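Local coordinates for protein vestitone reductase (Medicago sativa, PDB 2P4H) that catalyses the stereospecific NADPH-dependent reduction of (3R)-vestitone, the penultimate step in making the phytoalexin medicarpin for plant defence, at residues T10-S15 against V225-V230; S15-S20 against R232-L237. All blocks are in the same frame, centred on the assembly; numbering follows the deposited sequence.

Contact 1: T10-S15 against V225-V230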
loop_
_atom_site.group_PDB
_atom_site.type_symbol
_atom_site.label_atom_id
_atom_site.label_comp_id
_atom_site.label_asym_id
_atom_site.label_seq_id
_atom_site.Cartn_x
_atom_site.Cartn_y
_atom_site.Cartn_z
ATOM N N THR A 10 -6.501 -8.840 7.121
ATOM C CA THR A 10 -7.837 -8.707 6.549
ATOM C C THR A 10 -8.016 -7.413 5.764
ATOM O O THR A 10 -9.088 -7.152 5.221
ATOM C CB THR A 10 -8.936 -8.793 7.631
ATOM O OG1 THR A 10 -8.714 -7.790 8.626
ATOM C CG2 THR A 10 -8.937 -10.172 8.283
ATOM N N GLY A 11 -6.966 -6.599 5.703
ATOM C CA GLY A 11 -7.053 -5.363 4.951
ATOM C C GLY A 11 -6.915 -5.638 3.463
ATOM O O GLY A 11 -6.535 -6.736 3.063
ATOM N N PHE A 12 -7.227 -4.643 2.642
ATOM C CA PHE A 12 -7.127 -4.778 1.193
ATOM C C PHE A 12 -5.740 -5.254 0.748
ATOM O O PHE A 12 -5.608 -6.294 0.096
ATOM C CB PHE A 12 -7.484 -3.428 0.544
ATOM C CG PHE A 12 -7.087 -3.296 -0.906
ATOM C CD1 PHE A 12 -7.312 -4.325 -1.819
ATOM C CD2 PHE A 12 -6.531 -2.107 -1.367
ATOM C CE1 PHE A 12 -6.988 -4.166 -3.170
ATOM C CE2 PHE A 12 -6.208 -1.939 -2.712
ATOM C CZ PHE A 12 -6.437 -2.965 -3.614
ATOM N N LEU A 13 -4.701 -4.511 1.105
ATOM C CA LEU A 13 -3.356 -4.896 0.694
ATOM C C LEU A 13 -2.874 -6.173 1.380
ATOM O O LEU A 13 -2.345 -7.078 0.728
ATOM C CB LEU A 13 -2.367 -3.760 0.970
ATOM C CG LEU A 13 -0.939 -4.062 0.508
ATOM C CD1 LEU A 13 -0.920 -4.339 -0.989
ATOM C CD2 LEU A 13 -0.030 -2.892 0.855
ATOM N N GLY A 14 -3.056 -6.244 2.694
ATOM C CA GLY A 14 -2.620 -7.416 3.428
ATOM C C GLY A 14 -3.215 -8.714 2.918
ATOM O O GLY A 14 -2.496 -9.700 2.738
ATOM N N SER A 15 -4.523 -8.726 2.682
ATOM C CA SER A 15 -5.163 -9.944 2.207
ATOM C C SER A 15 -4.692 -10.318 0.805
ATOM O O SER A 15 -4.535 -11.500 0.501
ATOM C CB SER A 15 -6.694 -9.817 2.254
ATOM O OG SER A 15 -7.179 -8.763 1.444
ATOM N N VAL A 225 -0.757 2.283 -8.919
ATOM C CA VAL A 225 -0.038 1.017 -9.060
ATOM C C VAL A 225 -1.043 -0.131 -8.969
ATOM O O VAL A 225 -2.067 -0.010 -8.301
ATOM C CB VAL A 225 1.048 0.835 -7.954
ATOM C CG1 VAL A 225 0.396 0.694 -6.582
ATOM C CG2 VAL A 225 1.916 -0.379 -8.264
ATOM N N HIS A 226 -0.755 -1.230 -9.660
ATOM C CA HIS A 226 -1.622 -2.406 -9.629
ATOM C C HIS A 226 -1.301 -3.154 -8.334
ATOM O O HIS A 226 -0.132 -3.386 -8.018
ATOM C CB HIS A 226 -1.337 -3.303 -10.840
ATOM C CG HIS A 226 -2.341 -4.396 -11.036
ATOM N ND1 HIS A 226 -2.555 -5.390 -10.106
ATOM C CD2 HIS A 226 -3.190 -4.650 -12.061
ATOM C CE1 HIS A 226 -3.492 -6.209 -10.549
ATOM N NE2 HIS A 226 -3.894 -5.783 -11.732
ATOM N N VAL A 227 -2.334 -3.531 -7.587
ATOM C CA VAL A 227 -2.131 -4.229 -6.324
ATOM C C VAL A 227 -1.272 -5.489 -6.445
ATOM O O VAL A 227 -0.485 -5.789 -5.547
ATOM C CB VAL A 227 -3.488 -4.585 -5.653
ATOM C CG1 VAL A 227 -4.221 -5.647 -6.453
ATOM C CG2 VAL A 227 -3.256 -5.051 -4.220
ATOM N N ASP A 228 -1.401 -6.231 -7.543
ATOM C CA ASP A 228 -0.592 -7.437 -7.665
ATOM C C ASP A 228 0.875 -7.106 -7.930
ATOM O O ASP A 228 1.761 -7.903 -7.605
ATOM C CB ASP A 228 -1.139 -8.375 -8.743
ATOM C CG ASP A 228 -0.604 -9.788 -8.593
ATOM O OD1 ASP A 228 -0.696 -10.333 -7.474
ATOM O OD2 ASP A 228 -0.090 -10.354 -9.583
ATOM N N ASP A 229 1.150 -5.949 -8.527
ATOM C CA ASP A 229 2.546 -5.579 -8.716
ATOM C C ASP A 229 3.121 -5.210 -7.347
ATOM O O ASP A 229 4.313 -5.393 -7.105
ATOM C CB ASP A 229 2.704 -4.418 -9.704
ATOM C CG ASP A 229 2.877 -4.898 -11.140
ATOM O OD1 ASP A 229 3.520 -5.953 -11.336
ATOM O OD2 ASP A 229 2.395 -4.220 -12.069
ATOM N N VAL A 230 2.282 -4.703 -6.443
ATOM C CA VAL A 230 2.772 -4.376 -5.106
ATOM C C VAL A 230 3.145 -5.681 -4.400
ATOM O O VAL A 230 4.174 -5.757 -3.729
ATOM C CB VAL A 230 1.716 -3.627 -4.262
ATOM C CG1 VAL A 230 2.249 -3.405 -2.850
ATOM C CG2 VAL A 230 1.395 -2.286 -4.902
#
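The CA atoms of L13 and V227, 7.2 Å apart, are the nearest CA pair between the first turn of helix 12-23 and the turn where strand 219-226 passes into helix 227-239. Three apolar pairs join the segments. F12 and V227 come from opposite directions: with CG anti to the backbone N, a chi1 of 165° carries the F12 ring across to V227, and CZ lies 3.9 Å from V227 CG2, the methyl approaching the ring obliquely. L13 slides past V227 in the opposite direction, its CD1 4.1 Å from V227 CG2, and crosses V230 at about a right angle, CD1 lying 3.8 Å from V230 CG1. Here the glycine-rich turn of a Rossmann fold, predicted to bind NADP(+), begins its helix, and G11 and G14 belong to a GxGxxG-like pattern. G11, the N-cap residue, offers its carbonyl O to S15 twice, to N at 2.9 Å and to OG at 2.7 Å, from opposite faces of the carbonyl plane. The facing helix is capped by a side chain instead: H226 ND1 accepts from D228 N (2.9 Å, N-H...N angle 155°) within the imidazole plane. H226 NE2 in turn bonds to D311 OD2, and the ring stacks on Y303.

Contact 2: S15-S20 against R232-L237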
loop_
_atom_site.group_PDB
_atom_site.type_symbol
_atom_site.label_atom_id
_atom_site.label_comp_id
_atom_site.label_asym_id
_atom_site.label_seq_id
_atom_site.Cartn_x
_atom_site.Cartn_y
_atom_site.Cartn_z
ATOM N N SER A 15 -4.523 -8.726 2.682
ATOM C CA SER A 15 -5.163 -9.944 2.207
ATOM C C SER A 15 -4.692 -10.318 0.805
ATOM O O SER A 15 -4.535 -11.500 0.501
ATOM C CB SER A 15 -6.694 -9.817 2.254
ATOM O OG SER A 15 -7.179 -8.763 1.444
ATOM N N TRP A 16 -4.452 -9.327 -0.050
ATOM C CA TRP A 16 -3.986 -9.646 -1.394
ATOM C C TRP A 16 -2.577 -10.225 -1.324
ATOM O O TRP A 16 -2.241 -11.158 -2.054
ATOM C CB TRP A 16 -3.996 -8.415 -2.306
ATOM C CG TRP A 16 -3.767 -8.820 -3.726
ATOM C CD1 TRP A 16 -2.574 -8.860 -4.392
ATOM C CD2 TRP A 16 -4.738 -9.389 -4.610
ATOM N NE1 TRP A 16 -2.744 -9.429 -5.636
ATOM C CE2 TRP A 16 -4.065 -9.762 -5.792
ATOM C CE3 TRP A 16 -6.118 -9.626 -4.512
ATOM C CZ2 TRP A 16 -4.724 -10.361 -6.873
ATOM C CZ3 TRP A 16 -6.771 -10.222 -5.582
ATOM C CH2 TRP A 16 -6.075 -10.582 -6.747
ATOM N N ILE A 17 -1.753 -9.672 -0.440
ATOM C CA ILE A 17 -0.393 -10.165 -0.277
ATOM C C ILE A 17 -0.404 -11.603 0.254
ATOM O O ILE A 17 0.425 -12.418 -0.151
ATOM C CB ILE A 17 0.417 -9.228 0.654
ATOM C CG1 ILE A 17 0.790 -7.959 -0.122
ATOM C CG2 ILE A 17 1.667 -9.931 1.174
ATOM C CD1 ILE A 17 1.575 -6.936 0.682
ATOM N N ILE A 18 -1.341 -11.922 1.146
ATOM C CA ILE A 18 -1.431 -13.285 1.669
ATOM C C ILE A 18 -1.784 -14.225 0.513
ATOM O O ILE A 18 -1.197 -15.297 0.366
ATOM C CB ILE A 18 -2.503 -13.392 2.778
ATOM C CG1 ILE A 18 -1.999 -12.683 4.041
ATOM C CG2 ILE A 18 -2.828 -14.859 3.065
ATOM C CD1 ILE A 18 -2.980 -12.675 5.184
ATOM N N LYS A 19 -2.743 -13.807 -0.308
ATOM C CA LYS A 19 -3.162 -14.588 -1.470
ATOM C C LYS A 19 -1.946 -14.860 -2.358
ATOM O O LYS A 19 -1.687 -15.998 -2.760
ATOM C CB LYS A 19 -4.220 -13.800 -2.252
ATOM C CG LYS A 19 -4.626 -14.401 -3.584
ATOM C CD LYS A 19 -5.660 -13.513 -4.264
ATOM C CE LYS A 19 -6.053 -14.028 -5.642
ATOM N NZ LYS A 19 -4.930 -13.973 -6.614
ATOM N N SER A 20 -1.196 -13.802 -2.646
ATOM C CA SER A 20 -0.007 -13.877 -3.484
ATOM C C SER A 20 1.074 -14.786 -2.906
ATOM O O SER A 20 1.663 -15.600 -3.620
ATOM C CB SER A 20 0.560 -12.470 -3.688
ATOM O OG SER A 20 1.810 -12.503 -4.352
ATOM N N ARG A 232 3.994 -8.455 -5.880
ATOM C CA ARG A 232 5.183 -8.947 -6.570
ATOM C C ARG A 232 6.437 -8.208 -6.096
ATOM O O ARG A 232 7.494 -8.815 -5.943
ATOM C CB ARG A 232 5.024 -8.796 -8.086
ATOM C CG ARG A 232 4.005 -9.756 -8.695
ATOM C CD ARG A 232 3.863 -9.595 -10.212
ATOM N NE ARG A 232 5.106 -9.894 -10.920
ATOM C CZ ARG A 232 5.970 -8.979 -11.348
ATOM N NH1 ARG A 232 5.731 -7.690 -11.157
ATOM N NH2 ARG A 232 7.093 -9.355 -11.946
ATOM N N ALA A 233 6.315 -6.903 -5.853
ATOM C CA ALA A 233 7.453 -6.109 -5.388
ATOM C C ALA A 233 7.910 -6.575 -4.008
ATOM O O ALA A 233 9.107 -6.604 -3.730
ATOM C CB ALA A 233 7.084 -4.632 -5.351
ATOM N N HIS A 234 6.960 -6.927 -3.143
ATOM C CA HIS A 234 7.293 -7.416 -1.807
ATOM C C HIS A 234 8.119 -8.693 -1.913
ATOM O O HIS A 234 9.157 -8.830 -1.267
ATOM C CB HIS A 234 6.020 -7.715 -1.000
ATOM C CG HIS A 234 5.397 -6.508 -0.368
ATOM N ND1 HIS A 234 5.486 -6.238 0.981
ATOM C CD2 HIS A 234 4.657 -5.508 -0.903
ATOM C CE1 HIS A 234 4.826 -5.124 1.249
ATOM N NE2 HIS A 234 4.314 -4.662 0.123
ATOM N N ILE A 235 7.655 -9.629 -2.733
ATOM C CA ILE A 235 8.361 -10.890 -2.900
ATOM C C ILE A 235 9.733 -10.668 -3.535
ATOM O O ILE A 235 10.721 -11.276 -3.125
ATOM C CB ILE A 235 7.518 -11.871 -3.746
ATOM C CG1 ILE A 235 6.244 -12.237 -2.977
ATOM C CG2 ILE A 235 8.326 -13.126 -4.063
ATOM C CD1 ILE A 235 5.276 -13.118 -3.751
ATOM N N TYR A 236 9.799 -9.779 -4.520
ATOM C CA TYR A 236 11.063 -9.484 -5.185
ATOM C C TYR A 236 12.105 -8.948 -4.201
ATOM O O TYR A 236 13.249 -9.409 -4.173
ATOM C CB TYR A 236 10.855 -8.455 -6.301
ATOM C CG TYR A 236 12.126 -8.147 -7.058
ATOM C CD1 TYR A 236 12.551 -8.966 -8.105
ATOM C CD2 TYR A 236 12.936 -7.077 -6.686
ATOM C CE1 TYR A 236 13.755 -8.728 -8.757
ATOM C CE2 TYR A 236 14.147 -6.830 -7.329
ATOM C CZ TYR A 236 14.549 -7.659 -8.365
ATOM O OH TYR A 236 15.740 -7.414 -9.008
ATOM N N LEU A 237 11.710 -7.972 -3.391
ATOM C CA LEU A 237 12.628 -7.374 -2.430
ATOM C C LEU A 237 13.002 -8.329 -1.299
ATOM O O LEU A 237 14.044 -8.168 -0.663
ATOM C CB LEU A 237 12.027 -6.077 -1.885
ATOM C CG LEU A 237 11.902 -5.004 -2.975
ATOM C CD1 LEU A 237 11.058 -3.842 -2.478
ATOM C CD2 LEU A 237 13.292 -4.534 -3.389
#
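I17 and S20, one helical turn apart, carry this contact between helix 12-23, the first helix of the Rossmann fold, and helix 227-239, its neighbour in the layer over the parallel sheet. The two helices approach with I17 CA opposite H234 CA at 8.3 Å and S20 CA opposite R232 CA at 7.8 Å. Ahead of I17, W16 turns to helix 227-239 by another route, packing on V227 and A231, while K19 CD lies over one face of its indole near the rim. I17 then sends its CG1 branch out anti to the carbonyl carbon (chi1 -75°) and, with the chain extended beyond, sets CD1 over the middle of the H234 imidazole, 3.6 Å from the ring centroid and 11° off its normal. This is a CH-pi contact, the two side chains crossing at about a right angle. H234 also packs edge-to-face with F79 and touches L185, I121 and T123, so the ring sits between the helix pair and the sheet strands. Without the imidazole, as with an alanine here, I17 CD1 would probably lose the flat surface beneath it and F79 its edge-to-face mate. K19 swings aside to E23 in a salt bridge. S20, packed also on A231, turns its hydroxyl to the facing helix, where OG rests 3.6 Å from the CD1 methyl of I235.

From the N terminus, the chain runs through strand 3-7 and the glycine-rich turn into helix 12-23, whose first turn enters contact 1 and whose middle enters contact 2. Some 210 residues later, after most of the parallel sheet, strand 219-226 leads into helix 227-239, which closes the loop of contact 1 at its start and that of contact 2 further on. Because the segments alternate along the sequence, the two loops cross. Contact 1 ties the predicted NADP(+)-binding turn and start of helix 12-23 to the strand-helix junction; contact 2 ties the same helices further along, the first segments meeting at S15. W16 bridges them, its NE1 probably hydrogen-bonded to D228 OD1 at 2.9 Å.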